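Local coordinates for protein P91 (Metagenome, PDB 4ZI5) that hydrolyses phosphotriesters promiscuously, using an alpha/beta-hydrolase fold of the dienelactone hydrolase family, at residues G98-A101 with H102-R106. Sequence-based numbering, arbitrary orientation.
Sequences GDRA and HWRRR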
loop_
_atom_site.group_PDB
_atom_site.type_symbol
_atom_site.label_atom_id
_atom_site.label_comp_id
_atom_site.label_asym_id
_atom_site.label_seq_id
_atom_site.Cartn_x
_atom_site.Cartn_y
_atom_site.Cartn_z
ATOM N N GLY A 98 -22.264 -12.489 -17.101
ATOM C CA GLY A 98 -23.453 -13.362 -17.082
ATOM C C GLY A 98 -23.163 -14.862 -17.002
ATOM O O GLY A 98 -24.110 -15.657 -16.900
ATOM N N ASP A 99 -21.875 -15.259 -17.074
ATOM C CA ASP A 99 -21.487 -16.660 -16.949
ATOM C C ASP A 99 -20.084 -16.728 -16.374
ATOM O O ASP A 99 -19.106 -16.854 -17.099
ATOM C CB ASP A 99 -21.571 -17.354 -18.314
ATOM C CG ASP A 99 -21.329 -18.856 -18.242
ATOM O OD1 ASP A 99 -20.898 -19.421 -17.201
ATOM O OD2 ASP A 99 -21.584 -19.478 -19.285
ATOM N N ARG A 100 -20.021 -16.627 -15.051
ATOM C CA ARG A 100 -18.744 -16.544 -14.339
ATOM C C ARG A 100 -17.956 -17.848 -14.404
ATOM O O ARG A 100 -16.705 -17.831 -14.427
ATOM C CB ARG A 100 -18.972 -16.050 -12.910
ATOM C CG ARG A 100 -19.407 -14.588 -12.897
ATOM C CD ARG A 100 -19.969 -14.123 -11.570
ATOM N NE ARG A 100 -18.903 -13.934 -10.607
ATOM C CZ ARG A 100 -19.049 -13.437 -9.383
ATOM N NH1 ARG A 100 -17.969 -13.326 -8.610
ATOM N NH2 ARG A 100 -20.244 -13.053 -8.919
ATOM N N ALA A 101 -18.655 -18.981 -14.516
ATOM C CA ALA A 101 -17.975 -20.245 -14.742
ATOM C C ALA A 101 -17.180 -20.242 -16.062
ATOM O O ALA A 101 -16.039 -20.723 -16.120
ATOM C CB ALA A 101 -18.971 -21.427 -14.679
ATOM N N HIS A 102 -17.782 -19.723 -17.114
ATOM C CA HIS A 102 -17.119 -19.582 -18.418
ATOM C C HIS A 102 -15.929 -18.618 -18.336
ATOM O O HIS A 102 -14.843 -18.881 -18.863
ATOM C CB HIS A 102 -18.144 -19.102 -19.456
ATOM C CG HIS A 102 -17.564 -18.342 -20.595
ATOM N ND1 HIS A 102 -16.965 -18.960 -21.669
ATOM C CD2 HIS A 102 -17.507 -17.012 -20.837
ATOM C CE1 HIS A 102 -16.555 -18.038 -22.521
ATOM N NE2 HIS A 102 -16.868 -16.848 -22.040
ATOM N N TRP A 103 -16.152 -17.503 -17.667
ATOM C CA TRP A 103 -15.102 -16.507 -17.415
ATOM C C TRP A 103 -13.895 -17.133 -16.712
ATOM O O TRP A 103 -12.749 -16.971 -17.139
ATOM C CB TRP A 103 -15.727 -15.395 -16.600
ATOM C CG TRP A 103 -14.864 -14.190 -16.268
ATOM C CD1 TRP A 103 -13.599 -13.907 -16.689
ATOM C CD2 TRP A 103 -15.279 -13.100 -15.465
ATOM N NE1 TRP A 103 -13.182 -12.695 -16.155
ATOM C CE2 TRP A 103 -14.198 -12.186 -15.395
ATOM C CE3 TRP A 103 -16.455 -12.820 -14.745
ATOM C CZ2 TRP A 103 -14.276 -10.991 -14.676
ATOM C CZ3 TRP A 103 -16.526 -11.634 -14.026
ATOM C CH2 TRP A 103 -15.445 -10.740 -13.992
ATOM N N ARG A 104 -14.182 -17.921 -15.688
ATOM C CA ARG A 104 -13.155 -18.635 -14.939
ATOM C C ARG A 104 -12.398 -19.671 -15.754
ATOM O O ARG A 104 -11.184 -19.764 -15.637
ATOM C CB ARG A 104 -13.747 -19.245 -13.673
ATOM C CG ARG A 104 -14.121 -18.172 -12.662
ATOM C CD ARG A 104 -15.088 -18.648 -11.563
ATOM N NE ARG A 104 -15.499 -17.557 -10.661
ATOM C CZ ARG A 104 -15.913 -17.698 -9.390
ATOM N NH1 ARG A 104 -15.987 -18.905 -8.810
ATOM N NH2 ARG A 104 -16.255 -16.621 -8.671
ATOM N N ARG A 105 -13.093 -20.398 -16.623
ATOM C CA ARG A 105 -12.428 -21.368 -17.489
ATOM C C ARG A 105 -11.498 -20.682 -18.462
ATOM O O ARG A 105 -10.413 -21.178 -18.724
ATOM C CB ARG A 105 -13.426 -22.211 -18.301
ATOM C CG ARG A 105 -14.213 -23.226 -17.513
ATOM C CD ARG A 105 -14.907 -24.205 -18.469
ATOM N NE ARG A 105 -15.947 -23.573 -19.289
ATOM C CZ ARG A 105 -17.194 -23.314 -18.883
ATOM N NH1 ARG A 105 -17.583 -23.572 -17.641
ATOM N NH2 ARG A 105 -18.053 -22.749 -19.722
ATOM N N ARG A 106 -11.922 -19.544 -18.989
ATOM C CA ARG A 106 -11.117 -18.775 -19.911
ATOM C C ARG A 106 -9.842 -18.252 -19.248
ATOM O O ARG A 106 -8.753 -18.282 -19.851
ATOM C CB ARG A 106 -11.951 -17.641 -20.530
ATOM C CG ARG A 106 -11.302 -16.904 -21.697
ATOM C CD ARG A 106 -11.027 -17.770 -22.897
ATOM N NE ARG A 106 -12.252 -18.382 -23.405
ATOM C CZ ARG A 106 -13.164 -17.786 -24.186
ATOM N NH1 ARG A 106 -13.049 -16.522 -24.558
ATOM N NH2 ARG A 106 -14.233 -18.481 -24.580
#
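D99 and H102 meet at the start of helix 100-115, where D99 is the N-cap. Its OD1 accepts the backbone N-H of H102 at 3.1 Å, from well above the carboxylate plane, while its main-chain O takes N-H from W103 N, also at 3.1 Å. Aspartate suits this place: a short carboxylate can reach forward over the first turn to an amide at the helix start, where few earlier helical carbonyls are available, and its negative charge probably interacts well with the helix dipole. With CG anti to the backbone N (chi1 -174°), the carboxylate lies against H102 CB, CG to CB 3.4 Å. The hydrogen bonds R104 N to R100 O (2.8 Å) and R105 N to A101 O (3.0 Å) continue the helix. R105 folds back at chi3 (-66°), laying one face of its guanidinium over A101 O, NH1 to O 3.6 Å; A101, exposed and small, carries only a methyl group here.

One turn apart, R100 and R104 bring NH1 and NH2 to 3.7 Å, their guanidinium planes nearly perpendicular. E139 binds both arginines and D164 also pairs with R104, which probably offsets the like charges. The aliphatic part of R100 runs beside W103, CG meeting the indole edge at CE3 (3.9 Å). Flat and largely apolar, W103 suits the buried side: its ring meets F132, Y96 and Y97, and NE1 is hydrogen-bonded to T136. The indole and both arginines thus join the start of helix 100-115 to helix 132-142, and W103 also packs on helix 90-97, while R106, further along, reaches strand 26-34.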